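Local structure of indole-3-pyruvate decarboxylase (Azospirillum brasilense, 2NXW) at residues F51-A54 with E55-I59; E288-D291 with G292-L295; N384-R388 with A389-P393; G456-L459 with G460-R463; T484-P487 with E488-F491. The protein decarboxylates indole-3-pyruvate to indole-3-acetaldehyde, a step of auxin biosynthesis, using thiamine diphosphate and a metal ion. All blocks are in the same frame, centred on the assembly; numbering follows the deposited sequence.

Overall arrangement
From the N terminus, interaction 1 covers the last turns of helix 48-57, in the beta-alpha-beta unit that joins strands 39-41 and 62-64. Interaction 2 closes the short loop between helix 281-288 and strand 292-296 of the central domain, its centre about 50 Å from that of interaction 1. Interaction 3 ends helix 376-388 ahead of strand 395-398, and interaction 4 leads from helix 449-455 into helix 462-465. Interaction 5 closes a turn after helix 480-485. All five are local and follow in series, so none nests or crosses. Within the chain interactions 1 and 5 are about 50 Å apart between centres, yet across the dimer each meets the other's counterpart on the second subunit.

Interaction 1. Residues F51-A54 with E55-I59; sequences FKVA and EETQI
V53 O takes two hydrogen bonds from T57, one from OG1 at 2.7 Å and one from the backbone N at 2.9 Å, the donors arriving from opposite faces of the carbonyl plane. The hydroxyl gets there because T57 OG1 sits between the backbone N and the carbonyl carbon (chi1 66°), folded back over the preceding turn. Ordinary i to i+4 bonds run from E55 N to F51 O and from E56 N to K52 O. The helix ends at T57; Q58, with positive phi, is the first residue outside it, but Q58 N still reaches A54 O at 3.0 Å, and its bent side chain returns NE2 to E55 O at 2.8 Å. This is the C-terminal end of helix 48-57, the crossover helix between parallel strands 39-41 and 62-64 in the N-terminal thiamine diphosphate-binding domain. K52 runs out fully extended, and the E56 carboxylate lies against its methylenes, E56 OE2 being 3.2 Å from K52 CG. The charges stay apart, with K52 NZ 4.3 Å from E56 OE2; NZ instead makes a salt bridge to E488 of the second subunit, while E55 OE1 accepts from the backbone N of A490 there. V53 CG1 packs on T57 CG2 at 3.8 Å.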
loop_
_atom_site.group_PDB
_atom_site.type_symbol
_atom_site.label_atom_id
_atom_site.label_comp_id
_atom_site.label_asym_id
_atom_site.label_seq_id
_atom_site.Cartn_x
_atom_site.Cartn_y
_atom_site.Cartn_z
ATOM N N PHE A 51 8.975 -27.672 23.187
ATOM C CA PHE A 51 8.276 -28.945 23.099
ATOM C C PHE A 51 8.681 -29.869 24.246
ATOM O O PHE A 51 7.875 -30.684 24.689
ATOM C CB PHE A 51 8.534 -29.617 21.743
ATOM C CG PHE A 51 7.607 -29.158 20.644
ATOM C CD1 PHE A 51 7.639 -27.839 20.194
ATOM C CD2 PHE A 51 6.715 -30.053 20.055
ATOM C CE1 PHE A 51 6.795 -27.417 19.166
ATOM C CE2 PHE A 51 5.861 -29.640 19.024
ATOM C CZ PHE A 51 5.907 -28.322 18.583
ATOM N N LYS A 52 9.915 -29.721 24.730
ATOM C CA LYS A 52 10.413 -30.530 25.844
ATOM C C LYS A 52 9.593 -30.209 27.084
ATOM O O LYS A 52 9.168 -31.113 27.801
ATOM C CB LYS A 52 11.890 -30.234 26.110
ATOM C CG LYS A 52 12.457 -30.958 27.339
ATOM C CD LYS A 52 13.950 -30.708 27.474
ATOM C CE LYS A 52 14.503 -31.350 28.747
ATOM N NZ LYS A 52 15.978 -31.191 28.844
ATOM N N VAL A 53 9.364 -28.924 27.339
ATOM C CA VAL A 53 8.564 -28.538 28.494
ATOM C C VAL A 53 7.144 -29.072 28.339
ATOM O O VAL A 53 6.564 -29.618 29.273
ATOM C CB VAL A 53 8.518 -27.003 28.669
ATOM C CG1 VAL A 53 7.542 -26.625 29.786
ATOM C CG2 VAL A 53 9.916 -26.476 28.992
ATOM N N ALA A 54 6.579 -28.933 27.144
ATOM C CA ALA A 54 5.224 -29.416 26.926
ATOM C C ALA A 54 5.107 -30.918 27.173
ATOM O O ALA A 54 4.169 -31.368 27.833
ATOM C CB ALA A 54 4.774 -29.080 25.500
ATOM N N GLU A 55 6.058 -31.687 26.656
ATOM C CA GLU A 55 6.019 -33.131 26.818
ATOM C C GLU A 55 6.269 -33.584 28.245
ATOM O O GLU A 55 5.601 -34.493 28.752
ATOM C CB GLU A 55 7.051 -33.792 25.915
ATOM C CG GLU A 55 7.032 -35.301 25.991
ATOM C CD GLU A 55 8.058 -35.933 25.086
ATOM O OE1 GLU A 55 9.226 -36.069 25.502
ATOM O OE2 GLU A 55 7.697 -36.286 23.946
ATOM N N GLU A 56 7.237 -32.955 28.894
ATOM C CA GLU A 56 7.571 -33.344 30.253
ATOM C C GLU A 56 6.537 -32.932 31.295
ATOM O O GLU A 56 6.248 -33.696 32.223
ATOM C CB GLU A 56 8.956 -32.806 30.609
ATOM C CG GLU A 56 10.067 -33.656 30.010
ATOM C CD GLU A 56 11.441 -33.049 30.183
ATOM O OE1 GLU A 56 11.629 -32.245 31.119
ATOM O OE2 GLU A 56 12.334 -33.392 29.382
ATOM N N THR A 57 5.959 -31.746 31.138
ATOM C CA THR A 57 4.966 -31.265 32.097
ATOM C C THR A 57 3.556 -31.780 31.834
ATOM O O THR A 57 2.751 -31.894 32.757
ATOM C CB THR A 57 4.891 -29.731 32.119
ATOM O OG1 THR A 57 4.395 -29.261 30.855
ATOM C CG2 THR A 57 6.271 -29.128 32.396
ATOM N N GLN A 58 3.255 -32.081 30.575
ATOM C CA GLN A 58 1.930 -32.563 30.198
ATOM C C GLN A 58 0.810 -31.636 30.690
ATOM O O GLN A 58 -0.277 -32.097 31.039
ATOM C CB GLN A 58 1.706 -33.980 30.738
ATOM C CG GLN A 58 2.533 -35.062 30.050
ATOM C CD GLN A 58 2.124 -35.278 28.603
ATOM O OE1 GLN A 58 0.942 -35.433 28.300
ATOM N NE2 GLN A 58 3.103 -35.305 27.701
ATOM N N ILE A 59 1.067 -30.331 30.724
ATOM C CA ILE A 59 0.040 -29.384 31.160
ATOM C C ILE A 59 -1.128 -29.459 30.169
ATOM O O ILE A 59 -2.301 -29.389 30.553
ATOM C CB ILE A 59 0.599 -27.945 31.234
ATOM C CG1 ILE A 59 1.622 -27.856 32.376
ATOM C CG2 ILE A 59 -0.533 -26.953 31.465
ATOM C CD1 ILE A 59 2.368 -26.542 32.439
#

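Interaction 2. Residues E288-D291 with G292-L295; sequences EESD and GLFL
S290 lies in the loop that carries the chain from helix 281-288 into strand 292-296 of the central domain's mixed sheet, and turns its side chain onto G292 and L293 in an ST turn. Its CB comes first, 4.2 Å from L293 CB, a loose contact. Beyond it OG stands anti to the backbone N (chi1 178°), a setting that swings the hydroxyl beside the carbonyl carbon and forward over the next two residues. There S290 OG accepts a fairly straight hydrogen bond from G292 N, 3.2 Å long with 159° at the hydrogen. The same oxygen also bonds to S224 O, so one hydroxyl ties the loop both to the strand it leads into and to the residue just ahead of neighbouring strand 225-229. D291, between the two bonded residues, points its CB away from the strand; its carboxylate spans the turn before strand 225-229, OD1 bonding to S224 N and OD2 to T223 N. G292 then enters the sheet through backbone bonds with V226, and L293 continues through bonds with K316 and I318. L293 lays its side chain on M228, I312 and T317, while at its base L293 CB lies 3.9 Å from S290 OG.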
loop_
_atom_site.group_PDB
_atom_site.type_symbol
_atom_site.label_atom_id
_atom_site.label_comp_id
_atom_site.label_asym_id
_atom_site.label_seq_id
_atom_site.Cartn_x
_atom_site.Cartn_y
_atom_site.Cartn_z
ATOM N N GLU A 288 -33.151 -11.486 2.308
ATOM C CA GLU A 288 -32.804 -10.439 1.365
ATOM C C GLU A 288 -33.845 -9.341 1.179
ATOM O O GLU A 288 -33.505 -8.244 0.731
ATOM C CB GLU A 288 -32.420 -11.082 0.030
ATOM C CG GLU A 288 -31.239 -12.030 0.207
ATOM C CD GLU A 288 -30.804 -12.704 -1.076
ATOM O OE1 GLU A 288 -31.455 -12.480 -2.118
ATOM O OE2 GLU A 288 -29.806 -13.459 -1.036
ATOM N N GLU A 289 -35.095 -9.610 1.546
ATOM C CA GLU A 289 -36.140 -8.595 1.419
ATOM C C GLU A 289 -36.449 -7.919 2.753
ATOM O O GLU A 289 -37.302 -7.033 2.828
ATOM C CB GLU A 289 -37.425 -9.210 0.863
ATOM C CG GLU A 289 -37.249 -9.888 -0.482
ATOM C CD GLU A 289 -38.573 -10.225 -1.134
ATOM O OE1 GLU A 289 -39.521 -10.595 -0.406
ATOM O OE2 GLU A 289 -38.662 -10.128 -2.378
ATOM N N SER A 290 -35.754 -8.328 3.809
ATOM C CA SER A 290 -36.000 -7.744 5.127
ATOM C C SER A 290 -35.658 -6.255 5.214
ATOM O O SER A 290 -34.627 -5.814 4.704
ATOM C CB SER A 290 -35.207 -8.500 6.195
ATOM O OG SER A 290 -35.398 -7.902 7.469
ATOM N N ASP A 291 -36.532 -5.488 5.866
ATOM C CA ASP A 291 -36.309 -4.059 6.048
ATOM C C ASP A 291 -35.900 -3.775 7.499
ATOM O O ASP A 291 -35.972 -2.643 7.980
ATOM C CB ASP A 291 -37.569 -3.268 5.655
ATOM C CG ASP A 291 -38.780 -3.607 6.512
ATOM O OD1 ASP A 291 -38.862 -4.740 7.034
ATOM O OD2 ASP A 291 -39.667 -2.734 6.646
ATOM N N GLY A 292 -35.465 -4.833 8.182
ATOM C CA GLY A 292 -35.022 -4.747 9.565
ATOM C C GLY A 292 -34.270 -6.034 9.854
ATOM O O GLY A 292 -34.735 -6.890 10.612
ATOM N N LEU A 293 -33.107 -6.171 9.220
ATOM C CA LEU A 293 -32.270 -7.366 9.352
ATOM C C LEU A 293 -31.247 -7.218 10.475
ATOM O O LEU A 293 -30.262 -6.496 10.352
ATOM C CB LEU A 293 -31.554 -7.628 8.028
ATOM C CG LEU A 293 -30.737 -8.917 7.893
ATOM C CD1 LEU A 293 -31.631 -10.148 8.039
ATOM C CD2 LEU A 293 -30.051 -8.911 6.533
ATOM N N PHE A 294 -31.484 -7.916 11.578
ATOM C CA PHE A 294 -30.595 -7.850 12.732
ATOM C C PHE A 294 -29.575 -8.989 12.656
ATOM O O PHE A 294 -29.904 -10.138 12.956
ATOM C CB PHE A 294 -31.448 -7.957 14.004
ATOM C CG PHE A 294 -30.713 -7.681 15.292
ATOM C CD1 PHE A 294 -29.368 -7.311 15.311
ATOM C CD2 PHE A 294 -31.395 -7.781 16.504
ATOM C CE1 PHE A 294 -28.717 -7.046 16.525
ATOM C CE2 PHE A 294 -30.754 -7.520 17.716
ATOM C CZ PHE A 294 -29.416 -7.152 17.727
ATOM N N LEU A 295 -28.353 -8.658 12.242
ATOM C CA LEU A 295 -27.278 -9.644 12.126
ATOM C C LEU A 295 -26.569 -9.698 13.470
ATOM O O LEU A 295 -25.682 -8.882 13.760
ATOM C CB LEU A 295 -26.289 -9.236 11.032
ATOM C CG LEU A 295 -26.860 -9.071 9.626
ATOM C CD1 LEU A 295 -25.764 -8.597 8.683
ATOM C CD2 LEU A 295 -27.448 -10.395 9.153
#

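Interaction 3. Residues N384-R388 with A389-P393; sequences NDRVR and AGQEP
The helix containing V387 ends in two nested backbone bonds, an outer one from Q391 N to R386 O (3.1 Å) and an inner one from G390 N to V387 O (2.9 Å), around G390 in positive phi. A side chain at G390 would be jammed against the carbonyl oxygen of A389. Further back, A389 N bonds to D385 O at 3.0 Å. After the turn the chain doubles back: Q391 O receives a CA-H...O contact from V387 CA at 3.4 Å. V387 CG1 meets P393 CG at 3.6 Å, the two side chains crossing at about a right angle. The Q391 side chain slants across that of R386, with the amide at the edge of the guanidinium and the two planes 27° apart. A bend at chi3 (57°) turns the guanidinium toward helix 516-528, where NH1 forms a salt bridge to D524 and L523 and F527 also pack. With the R386 guanidinium gone, as in an alanine here, D524 is likely to lose its charged mate and a gap to open beside the Q391 amide. Positive phi and the paired bonds back into the last turn make this a Schellman motif, terminating helix 376-388 before strand 395-398.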
loop_
_atom_site.group_PDB
_atom_site.type_symbol
_atom_site.label_atom_id
_atom_site.label_comp_id
_atom_site.label_asym_id
_atom_site.label_seq_id
_atom_site.Cartn_x
_atom_site.Cartn_y
_atom_site.Cartn_z
ATOM N N ASN A 384 -28.150 -40.380 6.639
ATOM C CA ASN A 384 -29.413 -40.047 7.287
ATOM C C ASN A 384 -30.236 -41.269 7.658
ATOM O O ASN A 384 -30.889 -41.269 8.698
ATOM C CB ASN A 384 -30.230 -39.095 6.409
ATOM C CG ASN A 384 -29.553 -37.745 6.230
ATOM O OD1 ASN A 384 -28.670 -37.372 7.005
ATOM N ND2 ASN A 384 -29.977 -36.994 5.210
ATOM N N ASP A 385 -30.222 -42.300 6.814
ATOM C CA ASP A 385 -30.980 -43.511 7.121
ATOM C C ASP A 385 -30.454 -44.131 8.415
ATOM O O ASP A 385 -31.234 -44.612 9.244
ATOM C CB ASP A 385 -30.885 -44.543 5.987
ATOM C CG ASP A 385 -31.770 -44.200 4.799
ATOM O OD1 ASP A 385 -32.670 -43.345 4.945
ATOM O OD2 ASP A 385 -31.557 -44.808 3.724
ATOM N N ARG A 386 -29.137 -44.122 8.606
ATOM C CA ARG A 386 -28.598 -44.703 9.832
ATOM C C ARG A 386 -29.096 -43.945 11.048
ATOM O O ARG A 386 -29.468 -44.547 12.057
ATOM C CB ARG A 386 -27.068 -44.694 9.814
ATOM C CG ARG A 386 -26.453 -45.865 9.075
ATOM C CD ARG A 386 -24.961 -45.989 9.403
ATOM N NE ARG A 386 -24.728 -46.124 10.845
ATOM C CZ ARG A 386 -24.718 -47.280 11.507
ATOM N NH1 ARG A 386 -24.922 -48.422 10.868
ATOM N NH2 ARG A 386 -24.509 -47.289 12.821
ATOM N N VAL A 387 -29.106 -42.622 10.955
ATOM C CA VAL A 387 -29.571 -41.794 12.052
ATOM C C VAL A 387 -31.047 -42.057 12.339
ATOM O O VAL A 387 -31.438 -42.222 13.496
ATOM C CB VAL A 387 -29.356 -40.297 11.749
ATOM C CG1 VAL A 387 -30.022 -39.443 12.818
ATOM C CG2 VAL A 387 -27.856 -40.006 11.722
ATOM N N ARG A 388 -31.861 -42.117 11.289
ATOM C CA ARG A 388 -33.293 -42.365 11.460
ATOM C C ARG A 388 -33.568 -43.741 12.053
ATOM O O ARG A 388 -34.614 -43.954 12.680
ATOM C CB ARG A 388 -34.028 -42.206 10.121
ATOM C CG ARG A 388 -34.155 -40.759 9.658
ATOM C CD ARG A 388 -34.916 -39.936 10.689
ATOM N NE ARG A 388 -34.886 -38.501 10.417
ATOM C CZ ARG A 388 -35.503 -37.918 9.396
ATOM N NH1 ARG A 388 -36.205 -38.649 8.539
ATOM N NH2 ARG A 388 -35.421 -36.604 9.234
ATOM N N ALA A 389 -32.640 -44.671 11.848
ATOM C CA ALA A 389 -32.772 -46.026 12.368
ATOM C C ALA A 389 -32.299 -46.118 13.820
ATOM O O ALA A 389 -32.357 -47.189 14.422
ATOM C CB ALA A 389 -31.991 -47.008 11.495
ATOM N N GLY A 390 -31.814 -45.011 14.379
ATOM C CA GLY A 390 -31.388 -45.041 15.768
ATOM C C GLY A 390 -29.977 -44.609 16.122
ATOM O O GLY A 390 -29.650 -44.491 17.305
ATOM N N GLN A 391 -29.131 -44.375 15.125
ATOM C CA GLN A 391 -27.766 -43.956 15.414
ATOM C C GLN A 391 -27.722 -42.502 15.861
ATOM O O GLN A 391 -28.292 -41.628 15.212
ATOM C CB GLN A 391 -26.878 -44.110 14.171
ATOM C CG GLN A 391 -25.448 -43.648 14.404
ATOM C CD GLN A 391 -24.876 -42.899 13.217
ATOM O OE1 GLN A 391 -24.434 -41.746 13.348
ATOM N NE2 GLN A 391 -24.878 -43.539 12.059
ATOM N N GLU A 392 -27.056 -42.236 16.980
ATOM C CA GLU A 392 -26.920 -40.862 17.441
ATOM C C GLU A 392 -26.027 -40.190 16.394
ATOM O O GLU A 392 -24.969 -40.713 16.051
ATOM C CB GLU A 392 -26.237 -40.822 18.806
ATOM C CG GLU A 392 -26.062 -39.424 19.349
ATOM N N PRO A 393 -26.447 -39.031 15.868
ATOM C CA PRO A 393 -25.643 -38.339 14.854
ATOM C C PRO A 393 -24.238 -37.965 15.314
ATOM O O PRO A 393 -24.005 -37.692 16.494
ATOM C CB PRO A 393 -26.467 -37.089 14.540
ATOM C CG PRO A 393 -27.875 -37.486 14.891
ATOM C CD PRO A 393 -27.677 -38.277 16.165
#

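Interaction 4. Residues G456-L459 with G460-R463; sequences GWEL and GNCR
The E458 carboxylate and the N461 amide lie side by side, their planes 24° apart and E458 OE1 3.0 Å from N461 ND2, at an angle too poor for a hydrogen bond. The backbone is a 3-10 segment, 457-461 (G460 N to W457 O, 3.0 Å), leading into helix 462-465 within the thiamine diphosphate-binding region. Both flat groups turn to S66: E458 OE1 accepts from its backbone N, and N461 ND2 bonds to its OG. The W457 indole stacks on W457 of the second subunit and meets F452 edge-to-face. E458 O accepts twice from N461, from the backbone N at 3.0 Å and from ND2 at 3.2 Å, both from the same face of its plane. N461 CG, beside its own backbone N (chi1 -64°), lets the amide fold back to that oxygen, while OD1 accepts a hydrogen bond from R464 NH2. Were a leucine to stand here, S66 OG and R464 NH2 would probably lose their amide partner and E458 O be reduced to its backbone donor. L459 CD2 packs on C462 SG at 3.8 Å. L459 O accepts from C462 N and from a water, 3.1 Å away, that in turn accepts from R463 N.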
loop_
_atom_site.group_PDB
_atom_site.type_symbol
_atom_site.label_atom_id
_atom_site.label_comp_id
_atom_site.label_asym_id
_atom_site.label_seq_id
_atom_site.Cartn_x
_atom_site.Cartn_y
_atom_site.Cartn_z
ATOM N N GLY A 456 -5.299 -35.485 3.336
ATOM C CA GLY A 456 -5.928 -36.698 3.847
ATOM C C GLY A 456 -4.938 -37.653 4.502
ATOM O O GLY A 456 -5.309 -38.460 5.365
ATOM N N TRP A 457 -3.677 -37.549 4.096
ATOM C CA TRP A 457 -2.592 -38.394 4.595
ATOM C C TRP A 457 -2.371 -38.254 6.097
ATOM O O TRP A 457 -1.716 -39.104 6.721
ATOM C CB TRP A 457 -1.304 -38.042 3.831
ATOM C CG TRP A 457 -1.582 -37.855 2.363
ATOM C CD1 TRP A 457 -1.567 -36.676 1.668
ATOM C CD2 TRP A 457 -2.021 -38.861 1.440
ATOM N NE1 TRP A 457 -1.971 -36.888 0.373
ATOM C CE2 TRP A 457 -2.257 -38.218 0.206
ATOM C CE3 TRP A 457 -2.249 -40.241 1.545
ATOM C CZ2 TRP A 457 -2.710 -38.908 -0.928
ATOM C CZ3 TRP A 457 -2.705 -40.929 0.426
ATOM C CH2 TRP A 457 -2.931 -40.259 -0.799
ATOM N N GLU A 458 -2.904 -37.188 6.676
ATOM C CA GLU A 458 -2.755 -36.989 8.109
ATOM C C GLU A 458 -3.408 -38.123 8.899
ATOM O O GLU A 458 -3.116 -38.306 10.079
ATOM C CB GLU A 458 -3.330 -35.638 8.515
ATOM C CG GLU A 458 -2.554 -34.451 7.961
ATOM C CD GLU A 458 -1.176 -34.276 8.581
ATOM O OE1 GLU A 458 -0.914 -34.835 9.667
ATOM O OE2 GLU A 458 -0.356 -33.549 7.981
ATOM N N LEU A 459 -4.255 -38.909 8.237
ATOM C CA LEU A 459 -4.905 -40.036 8.898
ATOM C C LEU A 459 -3.870 -41.043 9.402
ATOM O O LEU A 459 -4.175 -41.854 10.282
ATOM C CB LEU A 459 -5.887 -40.717 7.941
ATOM C CG LEU A 459 -7.187 -39.953 7.672
ATOM C CD1 LEU A 459 -7.910 -40.637 6.511
ATOM C CD2 LEU A 459 -8.081 -39.940 8.926
ATOM N N GLY A 460 -2.658 -41.003 8.851
ATOM C CA GLY A 460 -1.616 -41.912 9.312
ATOM C C GLY A 460 -1.234 -41.679 10.771
ATOM O O GLY A 460 -0.512 -42.491 11.374
ATOM N N ASN A 461 -1.700 -40.575 11.346
ATOM C CA ASN A 461 -1.414 -40.248 12.743
ATOM C C ASN A 461 -2.491 -40.698 13.711
ATOM O O ASN A 461 -2.320 -40.561 14.923
ATOM C CB ASN A 461 -1.222 -38.736 12.894
ATOM C CG ASN A 461 -0.020 -38.239 12.133
ATOM O OD1 ASN A 461 1.117 -38.589 12.455
ATOM N ND2 ASN A 461 -0.259 -37.422 11.102
ATOM N N CYS A 462 -3.588 -41.243 13.201
ATOM C CA CYS A 462 -4.685 -41.654 14.071
ATOM C C CYS A 462 -4.320 -42.643 15.169
ATOM O O CYS A 462 -4.738 -42.460 16.319
ATOM C CB CYS A 462 -5.837 -42.230 13.250
ATOM S SG CYS A 462 -6.740 -40.989 12.296
ATOM N N ARG A 463 -3.544 -43.669 14.839
ATOM C CA ARG A 463 -3.195 -44.659 15.862
ATOM C C ARG A 463 -2.469 -44.018 17.032
ATOM O O ARG A 463 -2.835 -44.239 18.194
ATOM C CB ARG A 463 -2.318 -45.773 15.296
ATOM C CG ARG A 463 -2.101 -46.906 16.322
ATOM C CD ARG A 463 -0.698 -47.513 16.255
ATOM N NE ARG A 463 0.360 -46.569 16.627
ATOM C CZ ARG A 463 0.642 -46.179 17.870
ATOM N NH1 ARG A 463 -0.049 -46.646 18.906
ATOM N NH2 ARG A 463 1.622 -45.309 18.077
HETATM O O HOH W 1 -3.373 -44.359 11.963
#

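Interaction 5. Residues T484-P487 with E488-F491; sequences TFQP and ESAF
Q486 holds S489 by two bonds, and the residues before it lead up to this grip. T484 and F485 belong to the weakly bonded last part of helix 480-485 and pack on V553 and F552 of helix 547-558, F485 also lying on L48 of the second subunit. Q486 then leaves the helical path. Its extended side chain, CG anti to the backbone N (chi1 -168°), carries the amide over to S489, where NE2 donates to OG at 2.8 Å. NE2 also bonds to L48 O of the second subunit and comes within 3.7 Å of F491 CZ, the amide and ring planes 75° apart. Q486 O accepts S489 N at 3.3 Å, the donor standing above the carbonyl plane. A water lies 2.8 Å from both Q486 O and S489 O. P487 occupies the second position of the turn, and E488 bends its carboxylate back across it, E488 OE1 lying 3.6 Å from P487 CD and E488 CD 3.6 Å from Q486 CG. S489 CB sits 3.4 Å above one face of the F491 ring, toward its rim. Q486 to S489 form a type I beta turn at the dimer interface, facing helix 48-57 of the second subunit, whose K52 takes E488 OE2.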
loop_
_atom_site.group_PDB
_atom_site.type_symbol
_atom_site.label_atom_id
_atom_site.label_comp_id
_atom_site.label_asym_id
_atom_site.label_seq_id
_atom_site.Cartn_x
_atom_site.Cartn_y
_atom_site.Cartn_z
ATOM N N THR A 484 -17.794 -27.257 -12.696
ATOM C CA THR A 484 -19.117 -26.647 -12.812
ATOM C C THR A 484 -19.032 -25.194 -13.246
ATOM O O THR A 484 -19.943 -24.683 -13.897
ATOM C CB THR A 484 -19.925 -26.724 -11.491
ATOM O OG1 THR A 484 -19.409 -25.778 -10.544
ATOM C CG2 THR A 484 -19.867 -28.139 -10.913
ATOM N N PHE A 485 -17.931 -24.537 -12.902
ATOM C CA PHE A 485 -17.729 -23.130 -13.252
ATOM C C PHE A 485 -17.129 -22.936 -14.641
ATOM O O PHE A 485 -17.405 -21.928 -15.304
ATOM C CB PHE A 485 -16.794 -22.461 -12.243
ATOM C CG PHE A 485 -17.294 -22.489 -10.824
ATOM C CD1 PHE A 485 -16.401 -22.371 -9.764
ATOM C CD2 PHE A 485 -18.654 -22.631 -10.545
ATOM C CE1 PHE A 485 -16.851 -22.396 -8.445
ATOM C CE2 PHE A 485 -19.117 -22.656 -9.231
ATOM C CZ PHE A 485 -18.210 -22.538 -8.179
ATOM N N GLN A 486 -16.311 -23.891 -15.082
ATOM C CA GLN A 486 -15.636 -23.779 -16.378
ATOM C C GLN A 486 -15.452 -25.191 -16.925
ATOM O O GLN A 486 -14.345 -25.722 -16.985
ATOM C CB GLN A 486 -14.293 -23.076 -16.166
ATOM C CG GLN A 486 -13.583 -22.617 -17.426
ATOM C CD GLN A 486 -12.415 -21.716 -17.077
ATOM O OE1 GLN A 486 -12.598 -20.527 -16.820
ATOM N NE2 GLN A 486 -11.222 -22.284 -17.027
ATOM N N PRO A 487 -16.556 -25.802 -17.371
ATOM C CA PRO A 487 -16.530 -27.169 -17.898
ATOM C C PRO A 487 -15.682 -27.444 -19.121
ATOM O O PRO A 487 -15.308 -28.588 -19.364
ATOM C CB PRO A 487 -18.009 -27.482 -18.121
ATOM C CG PRO A 487 -18.595 -26.126 -18.435
ATOM C CD PRO A 487 -17.903 -25.212 -17.459
ATOM N N GLU A 488 -15.352 -26.413 -19.888
ATOM C CA GLU A 488 -14.541 -26.633 -21.069
ATOM C C GLU A 488 -13.092 -27.010 -20.767
ATOM O O GLU A 488 -12.418 -27.572 -21.617
ATOM C CB GLU A 488 -14.546 -25.382 -21.960
ATOM C CG GLU A 488 -13.947 -24.138 -21.300
ATOM C CD GLU A 488 -14.991 -23.241 -20.660
ATOM O OE1 GLU A 488 -15.944 -23.754 -20.036
ATOM O OE2 GLU A 488 -14.841 -22.000 -20.769
ATOM N N SER A 489 -12.618 -26.727 -19.554
ATOM C CA SER A 489 -11.215 -26.986 -19.228
ATOM C C SER A 489 -10.844 -28.428 -18.941
ATOM O O SER A 489 -11.529 -29.122 -18.186
ATOM C CB SER A 489 -10.772 -26.112 -18.050
ATOM O OG SER A 489 -10.914 -24.735 -18.384
ATOM N N ALA A 490 -9.733 -28.860 -19.523
ATOM C CA ALA A 490 -9.271 -30.226 -19.336
ATOM C C ALA A 490 -8.539 -30.445 -18.022
ATOM O O ALA A 490 -8.529 -31.566 -17.500
ATOM C CB ALA A 490 -8.364 -30.630 -20.499
ATOM N N PHE A 491 -7.947 -29.384 -17.472
ATOM C CA PHE A 491 -7.156 -29.525 -16.250
ATOM C C PHE A 491 -7.911 -29.930 -14.983
ATOM O O PHE A 491 -7.282 -30.299 -13.985
ATOM C CB PHE A 491 -6.308 -28.252 -16.009
ATOM C CG PHE A 491 -7.108 -26.983 -15.912
ATOM C CD1 PHE A 491 -7.930 -26.730 -14.806
ATOM C CD2 PHE A 491 -7.046 -26.029 -16.928
ATOM C CE1 PHE A 491 -8.671 -25.555 -14.721
ATOM C CE2 PHE A 491 -7.784 -24.858 -16.846
ATOM C CZ PHE A 491 -8.596 -24.611 -15.750
HETATM O O HOH W 2 -13.502 -28.322 -16.428
#